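Local coordinates for glutamine amidotransferase domain-containing protein (Thermotoga maritima, PDB 1O1Y) that probably acts as a glutamine amidotransferase, expected to split ammonia from glutamine and pass it to an acceptor that is not established, at residues Arg19-Glu22 with Ile23-Leu26; Arg191-Lys194 with Arg195-Ala199; Glu198-Lys201 with Asp202-Glu205. One frame throughout, in Å; residues are numbered along the deposited sequence.

Contact 1 is a turn in the loop between strand 14-18 and helix 28-35, and contacts 2 and 3 follow one another on helix 190-199 and helix 201-206, sharing Glu198 and Ala199. The turn leans on both: Glu24 CG lies 3.7 Å from Trp196 CZ2, and Glu24 OE2 lies 2.5 Å from Tyr200 OH, a probable but weak hydrogen bond. Contacts 2 and 3 meet where Leu204 CD1 comes within 4.0 Å of Ile197 CA. Centres of contacts 1 and 2 are about 12 Å apart. Near contact 1, His20 touches Leu101, the neighbour of Cys100, which is oxidised to cysteinesulfonic acid and is probably the nucleophile of this family.

Contact 1: residues Arg19-Glu22 with Ile23-Leu26; sequences RHVE and IEDL
The carbonyl oxygen of Glu22 is gripped twice, first by a water molecule that donates to it at 2.9 Å (water O to Glu22 O) and also to Asp25 OD2, 3.0 Å from the water oxygen, and so links Glu22 O to the Asp25 carboxylate. The second grip is a weak hydrogen bond of 3.3 Å from Arg19 NH1 to Glu22 O, with an N-H...O angle of 131°. Asp25 CB lies 3.4 Å from Glu22 O and meets the edge of the Arg19 guanidinium at NH1. The two side chains run alongside each other, guanidinium and carboxylate planes only 17° apart, yet their charges stop short of a salt bridge. Arg19 NE pairs instead with Asp44, and the guanidinium makes a cation-pi contact with Tyr42, while Asp25 OD1 takes the backbone N-H of Gly27. The arginine chain leaves with CG opposite its backbone N and bends at chi3 (60°), which brings NH1 to Glu22 O and to Asp25 CB; Glu22 CG lies 4.0 Å above one face of the guanidinium, toward the rim. Val21 and Glu24 meet at a slant: Val21 CG1 is 3.9 Å from Glu24 OE2, and Glu24 CB and CG pack obliquely against Val21 CB and CG1. The OE2 atom has a weak hydrogen bond with Tyr200 OH. A second water accepts from Val21 N and lies 2.8 Å from Glu24 O, to which it probably donates, bridging the mouth of the turn. The backbone closes with a weak bond of 2.9 Å from Glu24 N to Val21 O. This is a type I beta turn over Val21-Glu24, running into an inverse gamma turn centred on Glu24, within a strand-to-helix loop at the C-terminal end of parallel strand 14-18 in a flavodoxin-like fold.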
loop_
_atom_site.group_PDB
_atom_site.type_symbol
_atom_site.label_atom_id
_atom_site.label_comp_id
_atom_site.label_asym_id
_atom_site.label_seq_id
_atom_site.Cartn_x
_atom_site.Cartn_y
_atom_site.Cartn_z
ATOM N N ARG A 19 -8.900 -5.603 1.039
ATOM C CA ARG A 19 -9.430 -4.248 1.028
ATOM C C ARG A 19 -10.227 -3.908 2.299
ATOM O O ARG A 19 -11.098 -4.654 2.737
ATOM C CB ARG A 19 -10.318 -4.079 -0.195
ATOM C CG ARG A 19 -10.944 -2.627 -0.295
ATOM C CD ARG A 19 -11.592 -2.325 -1.620
ATOM N NE ARG A 19 -12.685 -3.272 -1.899
ATOM C CZ ARG A 19 -13.401 -3.312 -3.020
ATOM N NH1 ARG A 19 -13.300 -2.350 -3.927
ATOM N NH2 ARG A 19 -14.292 -4.276 -3.203
ATOM N N HIS A 20 -9.876 -2.786 2.900
ATOM C CA HIS A 20 -10.532 -2.326 4.116
ATOM C C HIS A 20 -11.629 -1.306 3.923
ATOM O O HIS A 20 -12.555 -1.232 4.729
ATOM C CB HIS A 20 -9.489 -1.699 4.949
ATOM C CG HIS A 20 -8.392 -2.630 5.300
ATOM N ND1 HIS A 20 -7.065 -2.295 5.157
ATOM C CD2 HIS A 20 -8.421 -3.937 5.657
ATOM C CE1 HIS A 20 -6.317 -3.310 5.570
ATOM N NE2 HIS A 20 -7.118 -4.315 5.889
ATOM N N VAL A 21 -11.502 -0.519 2.863
ATOM C CA VAL A 21 -12.413 0.578 2.572
ATOM C C VAL A 21 -12.678 0.505 1.090
ATOM O O VAL A 21 -11.720 0.464 0.330
ATOM C CB VAL A 21 -11.748 1.933 2.913
ATOM C CG1 VAL A 21 -12.668 3.072 2.587
ATOM C CG2 VAL A 21 -11.401 1.993 4.442
ATOM N N GLU A 22 -13.951 0.495 0.690
ATOM C CA GLU A 22 -14.297 0.211 -0.709
ATOM C C GLU A 22 -13.614 1.158 -1.704
ATOM O O GLU A 22 -13.102 0.718 -2.739
ATOM C CB GLU A 22 -15.796 0.240 -0.916
ATOM C CG GLU A 22 -16.199 -0.155 -2.329
ATOM C CD GLU A 22 -17.696 -0.307 -2.475
ATOM O OE1 GLU A 22 -18.440 -0.021 -1.499
ATOM O OE2 GLU A 22 -18.124 -0.719 -3.576
ATOM N N ILE A 23 -13.572 2.442 -1.349
ATOM C CA ILE A 23 -12.932 3.476 -2.179
ATOM C C ILE A 23 -11.426 3.320 -2.264
ATOM O O ILE A 23 -10.805 3.706 -3.255
ATOM C CB ILE A 23 -13.287 4.885 -1.585
ATOM C CG1 ILE A 23 -14.768 5.175 -1.830
ATOM C CG2 ILE A 23 -12.406 5.981 -2.128
ATOM C CD1 ILE A 23 -15.119 5.451 -3.254
ATOM N N GLU A 24 -10.845 2.790 -1.211
ATOM C CA GLU A 24 -9.413 2.637 -1.123
ATOM C C GLU A 24 -9.064 1.272 -1.699
ATOM O O GLU A 24 -8.612 0.351 -1.022
ATOM C CB GLU A 24 -8.901 2.884 0.283
ATOM C CG GLU A 24 -9.349 4.281 0.748
ATOM C CD GLU A 24 -8.955 4.682 2.173
ATOM O OE1 GLU A 24 -7.945 4.180 2.694
ATOM O OE2 GLU A 24 -9.650 5.565 2.750
ATOM N N ASP A 25 -9.204 1.213 -3.005
ATOM C CA ASP A 25 -9.139 -0.032 -3.750
ATOM C C ASP A 25 -7.806 -0.172 -4.476
ATOM O O ASP A 25 -6.816 0.464 -4.111
ATOM C CB ASP A 25 -10.352 -0.125 -4.639
ATOM C CG ASP A 25 -10.330 0.904 -5.790
ATOM O OD1 ASP A 25 -9.372 1.701 -5.944
ATOM O OD2 ASP A 25 -11.271 0.943 -6.585
ATOM N N LEU A 26 -7.745 -1.016 -5.504
ATOM C CA LEU A 26 -6.482 -1.251 -6.190
ATOM C C LEU A 26 -5.983 -0.060 -6.991
ATOM O O LEU A 26 -4.837 -0.039 -7.423
ATOM C CB LEU A 26 -6.572 -2.470 -7.105
ATOM C CG LEU A 26 -6.510 -3.823 -6.388
ATOM C CD1 LEU A 26 -7.044 -4.899 -7.358
ATOM C CD2 LEU A 26 -5.151 -4.163 -5.878
HETATM O O HOH W 1 -8.720 -0.542 1.647
HETATM O O HOH W 2 -13.967 0.327 -5.459
#

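Contact 2: residues Arg191-Lys194 with Arg195-Ala199; sequences RTMK and RWIEA. With SO4 (sulfate ion), chain J.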
loop_
_atom_site.group_PDB
_atom_site.type_symbol
_atom_site.label_atom_id
_atom_site.label_comp_id
_atom_site.label_asym_id
_atom_site.label_seq_id
_atom_site.Cartn_x
_atom_site.Cartn_y
_atom_site.Cartn_z
ATOM N N ARG A 191 -8.237 9.335 -12.052
ATOM C CA ARG A 191 -9.574 8.705 -11.946
ATOM C C ARG A 191 -9.865 8.284 -10.487
ATOM O O ARG A 191 -10.928 8.574 -9.952
ATOM C CB ARG A 191 -9.634 7.483 -12.872
ATOM C CG ARG A 191 -10.867 6.595 -12.690
ATOM C CD ARG A 191 -10.806 5.236 -13.477
ATOM N NE ARG A 191 -9.701 4.343 -13.082
ATOM C CZ ARG A 191 -9.651 3.576 -11.980
ATOM N NH1 ARG A 191 -10.652 3.551 -11.107
ATOM N NH2 ARG A 191 -8.576 2.821 -11.750
ATOM N N THR A 192 -8.891 7.663 -9.836
ATOM C CA THR A 192 -9.011 7.242 -8.439
ATOM C C THR A 192 -9.075 8.481 -7.496
ATOM O O THR A 192 -9.866 8.548 -6.545
ATOM C CB THR A 192 -7.840 6.333 -8.072
ATOM O OG1 THR A 192 -7.919 5.128 -8.858
ATOM C CG2 THR A 192 -7.887 5.895 -6.659
HETATM N N MSE A 193 -8.237 9.467 -7.777
HETATM C CA MSE A 193 -8.238 10.707 -7.008
HETATM C C MSE A 193 -9.600 11.364 -6.981
HETATM O O MSE A 193 -10.031 11.887 -5.912
HETATM C CB MSE A 193 -7.149 11.670 -7.505
HETATM C CG MSE A 193 -6.959 12.915 -6.619
HETATM SE SE MSE A 193 -6.314 12.442 -4.806
HETATM C CE MSE A 193 -4.541 12.166 -5.248
ATOM N N LYS A 194 -10.292 11.385 -8.120
ATOM C CA LYS A 194 -11.612 11.959 -8.152
ATOM C C LYS A 194 -12.552 11.242 -7.161
ATOM O O LYS A 194 -13.405 11.874 -6.544
ATOM C CB LYS A 194 -12.236 11.904 -9.540
ATOM C CG LYS A 194 -11.645 12.860 -10.515
ATOM C CD LYS A 194 -12.196 12.594 -11.913
ATOM C CE LYS A 194 -11.545 13.496 -12.950
ATOM N NZ LYS A 194 -12.443 13.752 -14.122
ATOM N N ARG A 195 -12.439 9.925 -7.075
ATOM C CA ARG A 195 -13.266 9.151 -6.141
ATOM C C ARG A 195 -12.933 9.477 -4.690
ATOM O O ARG A 195 -13.835 9.565 -3.859
ATOM C CB ARG A 195 -13.090 7.635 -6.358
ATOM C CG ARG A 195 -13.695 7.178 -7.710
ATOM C CD ARG A 195 -15.172 7.455 -7.867
ATOM N NE ARG A 195 -15.689 7.013 -9.162
ATOM C CZ ARG A 195 -16.984 6.976 -9.477
ATOM N NH1 ARG A 195 -17.918 7.375 -8.604
ATOM N NH2 ARG A 195 -17.351 6.552 -10.680
ATOM N N TRP A 196 -11.652 9.606 -4.394
ATOM C CA TRP A 196 -11.198 9.900 -3.022
ATOM C C TRP A 196 -11.622 11.287 -2.574
ATOM O O TRP A 196 -12.090 11.481 -1.433
ATOM C CB TRP A 196 -9.698 9.797 -2.862
ATOM C CG TRP A 196 -9.087 8.436 -2.790
ATOM C CD1 TRP A 196 -9.305 7.382 -3.633
ATOM C CD2 TRP A 196 -8.106 7.999 -1.853
ATOM N NE1 TRP A 196 -8.530 6.317 -3.253
ATOM C CE2 TRP A 196 -7.785 6.670 -2.170
ATOM C CE3 TRP A 196 -7.500 8.591 -0.715
ATOM C CZ2 TRP A 196 -6.865 5.941 -1.458
ATOM C CZ3 TRP A 196 -6.591 7.851 0.003
ATOM C CH2 TRP A 196 -6.290 6.517 -0.379
ATOM N N ILE A 197 -11.466 12.267 -3.451
ATOM C CA ILE A 197 -11.861 13.624 -3.077
ATOM C C ILE A 197 -13.352 13.761 -2.881
ATOM O O ILE A 197 -13.777 14.514 -2.025
ATOM C CB ILE A 197 -11.262 14.721 -4.009
ATOM C CG1 ILE A 197 -11.911 14.721 -5.376
ATOM C CG2 ILE A 197 -9.767 14.598 -4.073
ATOM C CD1 ILE A 197 -11.091 15.493 -6.401
ATOM N N GLU A 198 -14.163 13.022 -3.639
ATOM C CA GLU A 198 -15.582 12.971 -3.376
ATOM C C GLU A 198 -15.892 12.211 -2.069
ATOM O O GLU A 198 -16.737 12.679 -1.311
ATOM C CB GLU A 198 -16.358 12.376 -4.551
ATOM C CG GLU A 198 -17.870 12.308 -4.376
ATOM C CD GLU A 198 -18.534 13.669 -4.204
ATOM O OE1 GLU A 198 -17.901 14.721 -4.477
ATOM O OE2 GLU A 198 -19.710 13.693 -3.780
ATOM N N ALA A 199 -15.233 11.090 -1.821
ATOM C CA ALA A 199 -15.522 10.289 -0.632
ATOM C C ALA A 199 -15.161 11.058 0.646
ATOM O O ALA A 199 -15.842 10.907 1.676
ATOM C CB ALA A 199 -14.767 8.971 -0.635
HETATM S S SO4 J . -14.263 4.966 -11.776
HETATM O O1 SO4 J . -15.534 4.298 -11.508
HETATM O O2 SO4 J . -14.477 6.267 -12.417
HETATM O O3 SO4 J . -13.486 4.089 -12.645
HETATM O O4 SO4 J . -13.576 5.195 -10.511
#
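Thr192 and Trp196 form the close-packed flank of this helix: the two side chains run in the same direction, with Thr192 CG2 3.5 Å from Trp196 NE1. One residue further along, Ile197 crosses selenomethionine Met193 nearly at a right angle, its CG2 4.1 Å from the selenium. Ile197 CG1 is wedged between its own backbone N and carbonyl carbon (chi1 72°), a placement that brings it 3.4 Å from Lys194 O. With an alanine here, a gap would probably open beside the selenium and Lys194 O would lose the packing of CG1. The backbone beneath is regular, the bond from Ile197 N to Met193 O being 2.9 Å long and nearly straight at 168°. The other flank is looser and polar. Arg191 and Arg195 hold a sulfate ion, probably from the crystallisation liquor: Arg195 NE donates to its O4 at 3.1 Å, and Arg191 NH1 to its O3 at 3.3 Å. Further bonds from Arg195 NH2 to O1 and O2 are weak. The Lys194 chain runs out extended on the solvent side. Arg191 NH2 also forms a salt bridge with Asp31 of helix 28-35. The helix lies against helix 211-237 through Met193 on Ala218 and Lys194 on Leu215, while Trp196 turns to the loop at Ile23 and Glu24 and meets His185, just past strand 179-182, edge-to-face.

Contact 3: residues Glu198-Lys201 with Asp202-Glu205; sequences EAYK and DELE
Tyr200 carries the chain from helix 190-199 into helix 201-206, leaving helical backbone angles (phi -118°) and offering its carbonyl to Leu204 N at 2.9 Å with a nearly straight N-H...O angle of 171°. Next along, Glu205 N donates to Lys201 O at 3.0 Å. Leu204 brings its branch point beside the first of these carbonyls, with CG 3.4 Å from Tyr200 O, and its side chain also rests on Ile209. Tyr200 thus ends one helix and takes the N-cap position of the next, making a one-residue junction between two helices. The tyrosine ring swings back toward the first helix: CG stands opposite the carbonyl carbon (chi1 -53°), and Ala199 CB sits 3.9 Å above the centre of one face. Trp149 meets the ring edge-to-face. Glu203, fully stretched, passes its OE2 4.2 Å from Tyr200 CB, but its stronger partners bind the other oxygen, OE1: Lys207 in a salt bridge and the indole N-H of Trp149. On the exposed flank Lys201 and Glu205 lie side by side and point the same way. Lys201 CE approaches Glu205 OE2 to 3.9 Å, while the ammonium nitrogen NZ stays 5.0 Å from OE2, where a weak attraction between opposite charges is possible, but not a salt bridge. Glu205 CG packs against the peptide oxygen of Lys201.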
loop_
_atom_site.group_PDB
_atom_site.type_symbol
_atom_site.label_atom_id
_atom_site.label_comp_id
_atom_site.label_asym_id
_atom_site.label_seq_id
_atom_site.Cartn_x
_atom_site.Cartn_y
_atom_site.Cartn_z
ATOM N N GLU A 198 -14.163 13.022 -3.639
ATOM C CA GLU A 198 -15.582 12.971 -3.376
ATOM C C GLU A 198 -15.892 12.211 -2.069
ATOM O O GLU A 198 -16.737 12.679 -1.311
ATOM C CB GLU A 198 -16.358 12.376 -4.551
ATOM C CG GLU A 198 -17.870 12.308 -4.376
ATOM C CD GLU A 198 -18.534 13.669 -4.204
ATOM O OE1 GLU A 198 -17.901 14.721 -4.477
ATOM O OE2 GLU A 198 -19.710 13.693 -3.780
ATOM N N ALA A 199 -15.233 11.090 -1.821
ATOM C CA ALA A 199 -15.522 10.289 -0.632
ATOM C C ALA A 199 -15.161 11.058 0.646
ATOM O O ALA A 199 -15.842 10.907 1.676
ATOM C CB ALA A 199 -14.767 8.971 -0.635
ATOM N N TYR A 200 -14.095 11.865 0.567
ATOM C CA TYR A 200 -13.497 12.508 1.736
ATOM C C TYR A 200 -13.557 14.014 1.677
ATOM O O TYR A 200 -12.753 14.689 2.296
ATOM C CB TYR A 200 -12.082 12.020 1.965
ATOM C CG TYR A 200 -11.993 10.511 2.038
ATOM C CD1 TYR A 200 -11.072 9.801 1.283
ATOM C CD2 TYR A 200 -12.870 9.793 2.836
ATOM C CE1 TYR A 200 -11.032 8.422 1.307
ATOM C CE2 TYR A 200 -12.830 8.413 2.871
ATOM C CZ TYR A 200 -11.923 7.735 2.109
ATOM O OH TYR A 200 -11.904 6.352 2.164
ATOM N N LYS A 201 -14.561 14.493 0.970
ATOM C CA LYS A 201 -14.806 15.888 0.717
ATOM C C LYS A 201 -14.891 16.688 2.019
ATOM O O LYS A 201 -14.336 17.768 2.089
ATOM C CB LYS A 201 -16.125 15.998 -0.048
ATOM C CG LYS A 201 -16.698 17.361 -0.212
ATOM C CD LYS A 201 -17.756 17.389 -1.337
ATOM C CE LYS A 201 -18.018 18.826 -1.821
ATOM N NZ LYS A 201 -19.054 18.916 -2.916
ATOM N N ASP A 202 -15.590 16.180 3.045
ATOM C CA ASP A 202 -15.733 16.962 4.291
ATOM C C ASP A 202 -14.455 16.985 5.122
ATOM O O ASP A 202 -14.137 17.979 5.741
ATOM C CB ASP A 202 -16.898 16.449 5.130
ATOM C CG ASP A 202 -18.208 16.630 4.448
ATOM O OD1 ASP A 202 -18.314 17.517 3.562
ATOM O OD2 ASP A 202 -19.210 15.944 4.748
ATOM N N GLU A 203 -13.720 15.895 5.137
ATOM C CA GLU A 203 -12.427 15.855 5.806
ATOM C C GLU A 203 -11.448 16.815 5.154
ATOM O O GLU A 203 -10.713 17.531 5.845
ATOM C CB GLU A 203 -11.824 14.445 5.792
ATOM C CG GLU A 203 -10.375 14.392 6.314
ATOM C CD GLU A 203 -9.721 13.007 6.280
ATOM O OE1 GLU A 203 -8.542 12.888 6.711
ATOM O OE2 GLU A 203 -10.366 12.046 5.786
ATOM N N LEU A 204 -11.416 16.806 3.816
ATOM C CA LEU A 204 -10.605 17.761 3.097
ATOM C C LEU A 204 -11.031 19.202 3.403
ATOM O O LEU A 204 -10.168 20.032 3.635
ATOM C CB LEU A 204 -10.625 17.484 1.583
ATOM C CG LEU A 204 -9.907 16.196 1.200
ATOM C CD1 LEU A 204 -10.143 15.890 -0.258
ATOM C CD2 LEU A 204 -8.430 16.285 1.454
ATOM N N GLU A 205 -12.336 19.482 3.452
ATOM C CA GLU A 205 -12.820 20.826 3.790
ATOM C C GLU A 205 -12.388 21.205 5.207
ATOM O O GLU A 205 -11.917 22.320 5.427
ATOM C CB GLU A 205 -14.359 20.992 3.686
ATOM C CG GLU A 205 -14.920 20.970 2.287
ATOM C CD GLU A 205 -16.451 21.072 2.249
ATOM O OE1 GLU A 205 -17.097 21.100 3.315
ATOM O OE2 GLU A 205 -17.012 21.130 1.123
#